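Local structure of aminoacyltransferase FemA (1LRZ) at residues N5-A8 and K9-G12; H22-T26 and V27-E31; I45-N48 and N49-I53. The protein adds the second and third glycines of the pentaglycine bridge of staphylococcal peptidoglycan, taking them from glycyl-tRNA. One frame throughout, in Å; residues are numbered along the deposited sequence.

Contact 1 of 3, residues N5-A8 and K9-G12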
ATOM      1  N   ASN A   5      -4.175  24.800 -18.043  1.00 22.91           N
ATOM      2  CA  ASN A   5      -3.909  24.621 -16.626  1.00 24.03           C
ATOM      3  C   ASN A   5      -5.268  24.300 -16.013  1.00 24.72           C
ATOM      4  O   ASN A   5      -6.295  24.729 -16.532  1.00 23.74           O
ATOM      5  CB  ASN A   5      -3.339  25.903 -16.020  1.00 24.17           C
ATOM      6  CG  ASN A   5      -1.856  26.052 -16.282  1.00 28.10           C
ATOM      7  OD1 ASN A   5      -1.026  25.406 -15.632  1.00 29.34           O
ATOM      8  ND2 ASN A   5      -1.514  26.884 -17.250  1.00 26.78           N
ATOM      9  N   LEU A   6      -5.276  23.547 -14.921  1.00 23.09           N
ATOM     10  CA  LEU A   6      -6.521  23.172 -14.266  1.00 22.01           C
ATOM     11  C   LEU A   6      -6.545  23.722 -12.849  1.00 22.91           C
ATOM     12  O   LEU A   6      -5.493  23.923 -12.234  1.00 22.73           O
ATOM     13  CB  LEU A   6      -6.644  21.641 -14.191  1.00 20.74           C
ATOM     14  CG  LEU A   6      -6.562  20.776 -15.455  1.00 20.55           C
ATOM     15  CD1 LEU A   6      -6.661  19.313 -15.045  1.00 17.47           C
ATOM     16  CD2 LEU A   6      -7.697  21.138 -16.436  1.00 17.39           C
ATOM     17  N   THR A   7      -7.744  23.964 -12.328  1.00 21.23           N
ATOM     18  CA  THR A   7      -7.877  24.431 -10.952  1.00 23.76           C
ATOM     19  C   THR A   7      -7.746  23.167 -10.110  1.00 21.59           C
ATOM     20  O   THR A   7      -7.928  22.063 -10.619  1.00 21.99           O
ATOM     21  CB  THR A   7      -9.257  25.032 -10.695  1.00 26.17           C
ATOM     22  OG1 THR A   7     -10.246  23.999 -10.796  1.00 20.56           O
ATOM     23  CG2 THR A   7      -9.554  26.138 -11.731  1.00 25.74           C
ATOM     24  N   ALA A   8      -7.438  23.318  -8.830  1.00 22.26           N
ATOM     25  CA  ALA A   8      -7.286  22.167  -7.952  1.00 23.14           C
ATOM     26  C   ALA A   8      -8.573  21.345  -7.901  1.00 25.60           C
ATOM     27  O   ALA A   8      -8.537  20.110  -7.862  1.00 25.35           O
ATOM     28  CB  ALA A   8      -6.893  22.632  -6.542  1.00 20.81           C
ATOM     29  N   LYS A   9      -9.710  22.033  -7.900  1.00 25.56           N
ATOM     30  CA  LYS A   9     -11.002  21.363  -7.841  1.00 27.48           C
ATOM     31  C   LYS A   9     -11.220  20.489  -9.077  1.00 26.98           C
ATOM     32  O   LYS A   9     -11.593  19.323  -8.967  1.00 28.68           O
ATOM     33  CB  LYS A   9     -12.113  22.410  -7.712  1.00 31.67           C
ATOM     34  CG  LYS A   9     -13.515  21.834  -7.631  1.00 37.43           C
ATOM     35  CD  LYS A   9     -14.565  22.943  -7.662  1.00 43.61           C
ATOM     36  CE  LYS A   9     -15.969  22.392  -7.855  1.00 47.41           C
ATOM     37  NZ  LYS A   9     -16.953  23.499  -8.031  1.00 49.27           N
ATOM     38  N   GLU A  10     -10.976  21.050 -10.254  1.00 24.14           N
ATOM     39  CA  GLU A  10     -11.145  20.291 -11.489  1.00 25.98           C
ATOM     40  C   GLU A  10     -10.210  19.090 -11.497  1.00 23.53           C
ATOM     41  O   GLU A  10     -10.595  18.005 -11.901  1.00 23.27           O
ATOM     42  CB  GLU A  10     -10.807  21.143 -12.717  1.00 28.27           C
ATOM     43  CG  GLU A  10     -11.549  22.451 -12.821  1.00 34.18           C
ATOM     44  CD  GLU A  10     -11.130  23.227 -14.051  1.00 34.13           C
ATOM     45  OE1 GLU A  10      -9.911  23.354 -14.282  1.00 29.49           O
ATOM     46  OE2 GLU A  10     -12.015  23.706 -14.784  1.00 33.52           O
ATOM     47  N   PHE A  11      -8.965  19.326 -11.096  1.00 20.97           N
ATOM     48  CA  PHE A  11      -7.938  18.299 -11.064  1.00 21.61           C
ATOM     49  C   PHE A  11      -8.361  17.132 -10.182  1.00 19.60           C
ATOM     50  O   PHE A  11      -8.381  15.990 -10.627  1.00 19.78           O
ATOM     51  CB  PHE A  11      -6.636  18.873 -10.516  1.00 20.82           C
ATOM     52  CG  PHE A  11      -5.520  17.875 -10.468  1.00 20.00           C
ATOM     53  CD1 PHE A  11      -4.920  17.430 -11.643  1.00 17.52           C
ATOM     54  CD2 PHE A  11      -5.059  17.390  -9.249  1.00 16.21           C
ATOM     55  CE1 PHE A  11      -3.868  16.513 -11.606  1.00 17.45           C
ATOM     56  CE2 PHE A  11      -4.006  16.470  -9.195  1.00 16.80           C
ATOM     57  CZ  PHE A  11      -3.408  16.032 -10.374  1.00 17.02           C
ATOM     58  N   GLY A  12      -8.697  17.436  -8.934  1.00 20.15           N
ATOM     59  CA  GLY A  12      -9.111  16.408  -7.991  1.00 21.52           C
ATOM     60  C   GLY A  12     -10.327  15.602  -8.421  1.00 22.10           C
ATOM     61  O   GLY A  12     -10.357  14.367  -8.268  1.00 19.75           O
TER
HETATM   62  O   HOH W   1      -8.966  25.345 -15.883  1.00 37.11           O
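A capping box opens helix 8-16, just after edge strand 2-5 of the N-terminal sheet: T7 is the N-cap, and T7 and E10 trade bonds between side chain and backbone. In one direction the backbone N of T7 donates to E10 OE1 at 3.0 Å, nearly straight, 167° at the hydrogen. The carboxylate takes this N-H on its anti side, with the donor 32° out of its plane. In the other direction E10 N donates to T7 OG1 at 3.1 Å; the hydroxyl is modelled rather close to the glutamate chain, which makes its exact place less sure. T7 OG1 sits between its own backbone N and carbonyl carbon (chi1 66°), the torsion that turns the oxygen back over the first helical turn. E10 is extended beyond CG, and its side chain passes that of T7 at about a right angle, with T7 CG2 3.8 Å from E10 OE1.

The same oxygen does more than cap. A water donates to E10 OE1 and also to N5 O, bridging the helix start to the end of the strand, while L6 CA lies 3.4 Å from E10 OE1. The second carboxylate oxygen, OE2, forms a salt bridge with K46 of strand 39-46, which should limit the rotation of the carboxylate.

Behind the cap, L6 and F11 are buried against strand 52-63, where both touch A55. The i to i+4 bonds of the helix begin with F11 N to T7 O at 3.0 Å and G12 N to A8 O at 2.9 Å. L6 CD1 lies at the edge of the F11 ring, near its plane, 4.3 Å from F11 CD1.

Contact 2 of 3, residues H22-T26 and V27-E31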
ATOM      1  N   HIS A  22      -2.650   7.659  -9.605  1.00 18.96           N
ATOM      2  CA  HIS A  22      -1.794   7.425  -8.431  1.00 17.93           C
ATOM      3  C   HIS A  22      -2.111   8.383  -7.284  1.00 17.71           C
ATOM      4  O   HIS A  22      -2.657   9.468  -7.518  1.00 16.12           O
ATOM      5  CB  HIS A  22      -0.329   7.583  -8.852  1.00 18.05           C
ATOM      6  CG  HIS A  22       0.650   6.921  -7.934  1.00 19.77           C
ATOM      7  ND1 HIS A  22       1.690   7.605  -7.342  1.00 16.00           N
ATOM      8  CD2 HIS A  22       0.802   5.621  -7.578  1.00 20.92           C
ATOM      9  CE1 HIS A  22       2.446   6.755  -6.667  1.00 18.28           C
ATOM     10  NE2 HIS A  22       1.930   5.545  -6.794  1.00 20.52           N
ATOM     11  N   PHE A  23      -1.745   8.006  -6.056  1.00 14.13           N
ATOM     12  CA  PHE A  23      -2.029   8.855  -4.903  1.00 15.73           C
ATOM     13  C   PHE A  23      -1.261  10.175  -4.978  1.00 18.29           C
ATOM     14  O   PHE A  23      -1.572  11.107  -4.244  1.00 15.59           O
ATOM     15  CB  PHE A  23      -1.736   8.136  -3.566  1.00 16.73           C
ATOM     16  CG  PHE A  23      -0.301   7.694  -3.391  1.00 19.57           C
ATOM     17  CD1 PHE A  23       0.083   6.384  -3.688  1.00 17.45           C
ATOM     18  CD2 PHE A  23       0.660   8.583  -2.921  1.00 19.39           C
ATOM     19  CE1 PHE A  23       1.404   5.966  -3.517  1.00 20.46           C
ATOM     20  CE2 PHE A  23       1.991   8.173  -2.745  1.00 21.05           C
ATOM     21  CZ  PHE A  23       2.361   6.863  -3.045  1.00 19.28           C
ATOM     22  N   THR A  24      -0.261  10.247  -5.860  1.00 16.41           N
ATOM     23  CA  THR A  24       0.505  11.485  -6.055  1.00 20.42           C
ATOM     24  C   THR A  24      -0.227  12.433  -7.027  1.00 18.84           C
ATOM     25  O   THR A  24       0.152  13.596  -7.175  1.00 20.81           O
ATOM     26  CB  THR A  24       1.919  11.203  -6.623  1.00 19.39           C
ATOM     27  OG1 THR A  24       1.813  10.248  -7.687  1.00 21.02           O
ATOM     28  CG2 THR A  24       2.845  10.663  -5.530  1.00 19.91           C
ATOM     29  N   GLN A  25      -1.263  11.931  -7.700  1.00 16.65           N
ATOM     30  CA  GLN A  25      -2.046  12.753  -8.633  1.00 15.89           C
ATOM     31  C   GLN A  25      -3.316  13.188  -7.899  1.00 16.99           C
ATOM     32  O   GLN A  25      -4.435  12.926  -8.349  1.00 17.76           O
ATOM     33  CB  GLN A  25      -2.403  11.949  -9.898  1.00 13.60           C
ATOM     34  CG  GLN A  25      -1.188  11.659 -10.802  1.00 13.86           C
ATOM     35  CD  GLN A  25      -0.513  12.937 -11.327  1.00 20.01           C
ATOM     36  OE1 GLN A  25       0.724  13.060 -11.332  1.00 17.95           O
ATOM     37  NE2 GLN A  25      -1.322  13.880 -11.778  1.00 11.37           N
ATOM     38  N   THR A  26      -3.125  13.861  -6.766  1.00 18.45           N
ATOM     39  CA  THR A  26      -4.238  14.313  -5.924  1.00 20.20           C
ATOM     40  C   THR A  26      -4.042  15.748  -5.432  1.00 20.00           C
ATOM     41  O   THR A  26      -2.940  16.299  -5.477  1.00 18.72           O
ATOM     42  CB  THR A  26      -4.364  13.435  -4.656  1.00 20.37           C
ATOM     43  OG1 THR A  26      -3.145  13.532  -3.904  1.00 19.94           O
ATOM     44  CG2 THR A  26      -4.605  11.975  -5.020  1.00 20.16           C
ATOM     45  N   VAL A  27      -5.120  16.333  -4.931  1.00 19.20           N
ATOM     46  CA  VAL A  27      -5.064  17.691  -4.411  1.00 20.48           C
ATOM     47  C   VAL A  27      -4.172  17.721  -3.174  1.00 20.83           C
ATOM     48  O   VAL A  27      -3.389  18.660  -2.980  1.00 21.74           O
ATOM     49  CB  VAL A  27      -6.476  18.184  -4.065  1.00 22.66           C
ATOM     50  CG1 VAL A  27      -6.409  19.517  -3.328  1.00 22.03           C
ATOM     51  CG2 VAL A  27      -7.274  18.326  -5.343  1.00 20.54           C
ATOM     52  N   GLY A  28      -4.275  16.682  -2.346  1.00 19.00           N
ATOM     53  CA  GLY A  28      -3.447  16.616  -1.155  1.00 18.98           C
ATOM     54  C   GLY A  28      -1.961  16.601  -1.496  1.00 19.91           C
ATOM     55  O   GLY A  28      -1.154  17.224  -0.804  1.00 21.30           O
ATOM     56  N   HIS A  29      -1.578  15.896  -2.559  1.00 19.37           N
ATOM     57  CA  HIS A  29      -0.162  15.855  -2.928  1.00 19.69           C
ATOM     58  C   HIS A  29       0.245  17.215  -3.499  1.00 19.43           C
ATOM     59  O   HIS A  29       1.369  17.671  -3.280  1.00 19.77           O
ATOM     60  CB  HIS A  29       0.115  14.747  -3.950  1.00 21.47           C
ATOM     61  CG  HIS A  29       1.571  14.444  -4.124  1.00 25.98           C
ATOM     62  ND1 HIS A  29       2.270  14.753  -5.273  1.00 27.73           N
ATOM     63  CD2 HIS A  29       2.461  13.853  -3.293  1.00 22.43           C
ATOM     64  CE1 HIS A  29       3.524  14.363  -5.143  1.00 24.18           C
ATOM     65  NE2 HIS A  29       3.666  13.814  -3.950  1.00 25.55           N
ATOM     66  N   TYR A  30      -0.683  17.854  -4.212  1.00 18.71           N
ATOM     67  CA  TYR A  30      -0.460  19.179  -4.796  1.00 22.14           C
ATOM     68  C   TYR A  30      -0.140  20.171  -3.681  1.00 23.03           C
ATOM     69  O   TYR A  30       0.830  20.934  -3.765  1.00 22.51           O
ATOM     70  CB  TYR A  30      -1.719  19.648  -5.530  1.00 24.34           C
ATOM     71  CG  TYR A  30      -1.699  21.098  -5.987  1.00 24.51           C
ATOM     72  CD1 TYR A  30      -0.789  21.535  -6.946  1.00 26.27           C
ATOM     73  CD2 TYR A  30      -2.630  22.016  -5.496  1.00 28.71           C
ATOM     74  CE1 TYR A  30      -0.801  22.851  -7.415  1.00 27.89           C
ATOM     75  CE2 TYR A  30      -2.658  23.342  -5.960  1.00 29.58           C
ATOM     76  CZ  TYR A  30      -1.739  23.749  -6.921  1.00 30.55           C
ATOM     77  OH  TYR A  30      -1.764  25.044  -7.396  1.00 30.88           O
ATOM     78  N   GLU A  31      -0.968  20.153  -2.638  1.00 23.93           N
ATOM     79  CA  GLU A  31      -0.785  21.050  -1.505  1.00 24.87           C
ATOM     80  C   GLU A  31       0.491  20.714  -0.743  1.00 24.20           C
ATOM     81  O   GLU A  31       1.173  21.605  -0.235  1.00 24.37           O
ATOM     82  CB  GLU A  31      -2.007  20.990  -0.592  1.00 23.33           C
ATOM     83  CG  GLU A  31      -3.281  21.355  -1.327  1.00 31.01           C
ATOM     84  CD  GLU A  31      -4.457  21.581  -0.404  1.00 35.88           C
ATOM     85  OE1 GLU A  31      -4.409  21.093   0.743  1.00 41.88           O
ATOM     86  OE2 GLU A  31      -5.437  22.233  -0.827  1.00 34.14           O
TER
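T26 caps helix 27-35 and H29 packs back on T24, closing the loop 22-26 onto the first helical turn.

Of the hydrogen bonds, the capping one runs from H29 N to T26 OG1 at 3.1 Å, bent to 152° at the hydrogen. T26 OG1 also donates to F23 O at 2.9 Å, so one buried hydroxyl accepts from the helix and gives to the loop. Its chi1 of 60°, with OG1 lying between backbone N and carbonyl carbon, lets it face both partners. Y30 N to T26 O is the first backbone bond of the helix. Within the loop, a type I turn from H22 to Q25 is braced by H22 ND1, which donates to T24 OG1 at 2.7 Å with the hydroxyl in the plane of the imidazole.

The apolar part is a CH-pi contact: T24 CG2 stands over one face of the H29 ring, 3.8 Å from its centroid and offset toward the rim on the NE2 side. The two side chains run alongside each other, pointing the same way.

Around this cap, T24 OG1 bonds to N73 O and H29 touches L57, both in the N-terminal sheet. H29 also meets Y232, and H22 NE2 bonds to Y364 OH, so the loop and the helix start lie where that sheet, helix 222-232 and strand 360-365 of the other sheet come together.

Contact 3 of 3, residues I45-N48 and N49-I53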
ATOM      1  N   ILE A  45      -6.229  18.489 -20.225  1.00 21.76           N
ATOM      2  CA  ILE A  45      -6.906  18.750 -21.484  1.00 23.46           C
ATOM      3  C   ILE A  45      -8.392  18.810 -21.189  1.00 26.53           C
ATOM      4  O   ILE A  45      -8.909  18.035 -20.378  1.00 25.37           O
ATOM      5  CB  ILE A  45      -6.669  17.618 -22.519  1.00 23.61           C
ATOM      6  CG1 ILE A  45      -5.188  17.522 -22.879  1.00 23.04           C
ATOM      7  CG2 ILE A  45      -7.504  17.872 -23.776  1.00 22.58           C
ATOM      8  CD1 ILE A  45      -4.840  16.296 -23.686  1.00 21.71           C
ATOM      9  N   LYS A  46      -9.070  19.752 -21.828  1.00 28.52           N
ATOM     10  CA  LYS A  46     -10.507  19.887 -21.680  1.00 29.11           C
ATOM     11  C   LYS A  46     -11.089  19.742 -23.068  1.00 31.44           C
ATOM     12  O   LYS A  46     -10.446  20.115 -24.052  1.00 30.47           O
ATOM     13  CB  LYS A  46     -10.875  21.250 -21.123  1.00 31.50           C
ATOM     14  CG  LYS A  46     -10.629  21.414 -19.635  1.00 33.86           C
ATOM     15  CD  LYS A  46     -11.177  22.749 -19.185  1.00 33.22           C
ATOM     16  CE  LYS A  46     -11.117  22.900 -17.696  1.00 33.43           C
ATOM     17  NZ  LYS A  46     -11.944  24.058 -17.287  1.00 35.87           N
ATOM     18  N   ASN A  47     -12.292  19.188 -23.155  1.00 32.86           N
ATOM     19  CA  ASN A  47     -12.945  19.030 -24.451  1.00 38.69           C
ATOM     20  C   ASN A  47     -13.851  20.238 -24.715  1.00 41.00           C
ATOM     21  O   ASN A  47     -13.771  21.252 -24.013  1.00 40.50           O
ATOM     22  CB  ASN A  47     -13.776  17.742 -24.493  1.00 37.71           C
ATOM     23  CG  ASN A  47     -14.910  17.742 -23.485  1.00 36.49           C
ATOM     24  OD1 ASN A  47     -15.303  18.788 -22.971  1.00 35.21           O
ATOM     25  ND2 ASN A  47     -15.450  16.563 -23.208  1.00 36.67           N
ATOM     26  N   ASN A  48     -14.715  20.114 -25.718  1.00 45.36           N
ATOM     27  CA  ASN A  48     -15.632  21.182 -26.098  1.00 49.82           C
ATOM     28  C   ASN A  48     -16.612  21.563 -24.990  1.00 50.34           C
ATOM     29  O   ASN A  48     -17.023  22.719 -24.896  1.00 51.12           O
ATOM     30  CB  ASN A  48     -16.423  20.777 -27.348  1.00 52.93           C
ATOM     31  CG  ASN A  48     -15.526  20.482 -28.535  1.00 57.22           C
ATOM     32  OD1 ASN A  48     -14.683  21.302 -28.909  1.00 60.59           O
ATOM     33  ND2 ASN A  48     -15.705  19.308 -29.140  1.00 58.55           N
ATOM     34  N   ASN A  49     -16.987  20.592 -24.162  1.00 50.70           N
ATOM     35  CA  ASN A  49     -17.927  20.840 -23.072  1.00 51.01           C
ATOM     36  C   ASN A  49     -17.239  21.299 -21.801  1.00 49.81           C
ATOM     37  O   ASN A  49     -17.817  21.224 -20.718  1.00 49.78           O
ATOM     38  CB  ASN A  49     -18.732  19.580 -22.745  1.00 54.06           C
ATOM     39  CG  ASN A  49     -19.476  19.040 -23.937  1.00 58.87           C
ATOM     40  OD1 ASN A  49     -20.160  19.780 -24.642  1.00 61.16           O
ATOM     41  ND2 ASN A  49     -19.355  17.732 -24.170  1.00 60.59           N
ATOM     42  N   ASN A  50     -16.005  21.767 -21.928  1.00 47.37           N
ATOM     43  CA  ASN A  50     -15.245  22.213 -20.765  1.00 47.78           C
ATOM     44  C   ASN A  50     -15.055  21.065 -19.771  1.00 43.76           C
ATOM     45  O   ASN A  50     -14.871  21.292 -18.574  1.00 44.25           O
ATOM     46  CB  ASN A  50     -15.952  23.391 -20.082  1.00 52.40           C
ATOM     47  CG  ASN A  50     -16.111  24.595 -21.002  1.00 59.63           C
ATOM     48  OD1 ASN A  50     -15.131  25.102 -21.556  1.00 63.49           O
ATOM     49  ND2 ASN A  50     -17.352  25.062 -21.163  1.00 62.35           N
ATOM     50  N   GLU A  51     -15.108  19.837 -20.284  1.00 40.45           N
ATOM     51  CA  GLU A  51     -14.913  18.653 -19.456  1.00 38.37           C
ATOM     52  C   GLU A  51     -13.439  18.229 -19.438  1.00 32.68           C
ATOM     53  O   GLU A  51     -12.814  18.134 -20.495  1.00 31.03           O
ATOM     54  CB  GLU A  51     -15.724  17.476 -19.991  1.00 40.24           C
ATOM     55  CG  GLU A  51     -17.223  17.644 -19.949  1.00 45.55           C
ATOM     56  CD  GLU A  51     -17.939  16.417 -20.477  1.00 48.62           C
ATOM     57  OE1 GLU A  51     -17.755  16.096 -21.672  1.00 50.01           O
ATOM     58  OE2 GLU A  51     -18.678  15.773 -19.699  1.00 51.36           O
ATOM     59  N   VAL A  52     -12.877  17.981 -18.253  1.00 28.74           N
ATOM     60  CA  VAL A  52     -11.485  17.531 -18.185  1.00 23.48           C
ATOM     61  C   VAL A  52     -11.403  16.089 -18.696  1.00 21.66           C
ATOM     62  O   VAL A  52     -12.155  15.220 -18.239  1.00 22.41           O
ATOM     63  CB  VAL A  52     -10.937  17.559 -16.742  1.00 23.65           C
ATOM     64  CG1 VAL A  52      -9.519  16.928 -16.706  1.00 19.10           C
ATOM     65  CG2 VAL A  52     -10.895  18.986 -16.228  1.00 21.43           C
ATOM     66  N   ILE A  53     -10.504  15.835 -19.646  1.00 19.05           N
ATOM     67  CA  ILE A  53     -10.323  14.488 -20.170  1.00 19.76           C
ATOM     68  C   ILE A  53      -8.872  13.994 -20.015  1.00 20.57           C
ATOM     69  O   ILE A  53      -8.503  12.952 -20.555  1.00 23.23           O
ATOM     70  CB  ILE A  53     -10.747  14.383 -21.663  1.00 20.76           C
ATOM     71  CG1 ILE A  53      -9.939  15.361 -22.521  1.00 19.31           C
ATOM     72  CG2 ILE A  53     -12.245  14.665 -21.791  1.00 19.71           C
ATOM     73  CD1 ILE A  53     -10.176  15.195 -24.019  1.00 23.68           C
TER
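The beta hairpin of strands 39-46 and 52-63 turns here through a type I turn from N47 to N50 with a G1 bulge, a 3:5 hairpin. N49 is first: its backbone N makes a short but weak, strongly bent bond to N47 OD1. N50 follows in the left-handed position, its N donating to N47 O at 3.1 Å to close the turn.

Three bonds tie E51 to N47. E51 N reaches N47 OD1 at 2.9 Å, coming from above the carbonyl plane, and E51 O accepts from N47 N. N47 ND2, in its own amide plane, donates to the anti side of E51 OE1 at 2.8 Å, 166° at the hydrogen and 23° out of the carboxylate plane. Folding CG of N47 between backbone N and carbonyl carbon (chi1 63°) brings OD1 over the turn to N49 N and E51 N.

V52 and K46 form an antiparallel non-hydrogen-bonded pair; V52 CG2 lies 4.2 Å from K46 CE on the face turned to L6. I53 N then bonds to I45 O at 2.8 Å. L85 of helix 83-98 touches both isoleucines, and I53 CG1 packs 3.7 Å from I45 CG2.

Overall arrangement
From the N terminus the three contacts come in series, none enclosing or crossing another. Contact 1 closes the step from strand 2-5 into helix 8-16, contact 2 closes the loop leading into helix 27-35, and contact 3 closes the hairpin between strands 39-46 and 52-63. Contact 1 is the middle piece in space. Its F11 and G12 pack on residues 25-27 of contact 2, with centres about 11 Å apart, while L6 and E10 meet K46 and V52 of contact 3, centres about 12 Å apart. Contacts 2 and 3 do not touch; their nearest atoms are about 10 Å apart. Together they tie the first two helices to the N-terminal sheet.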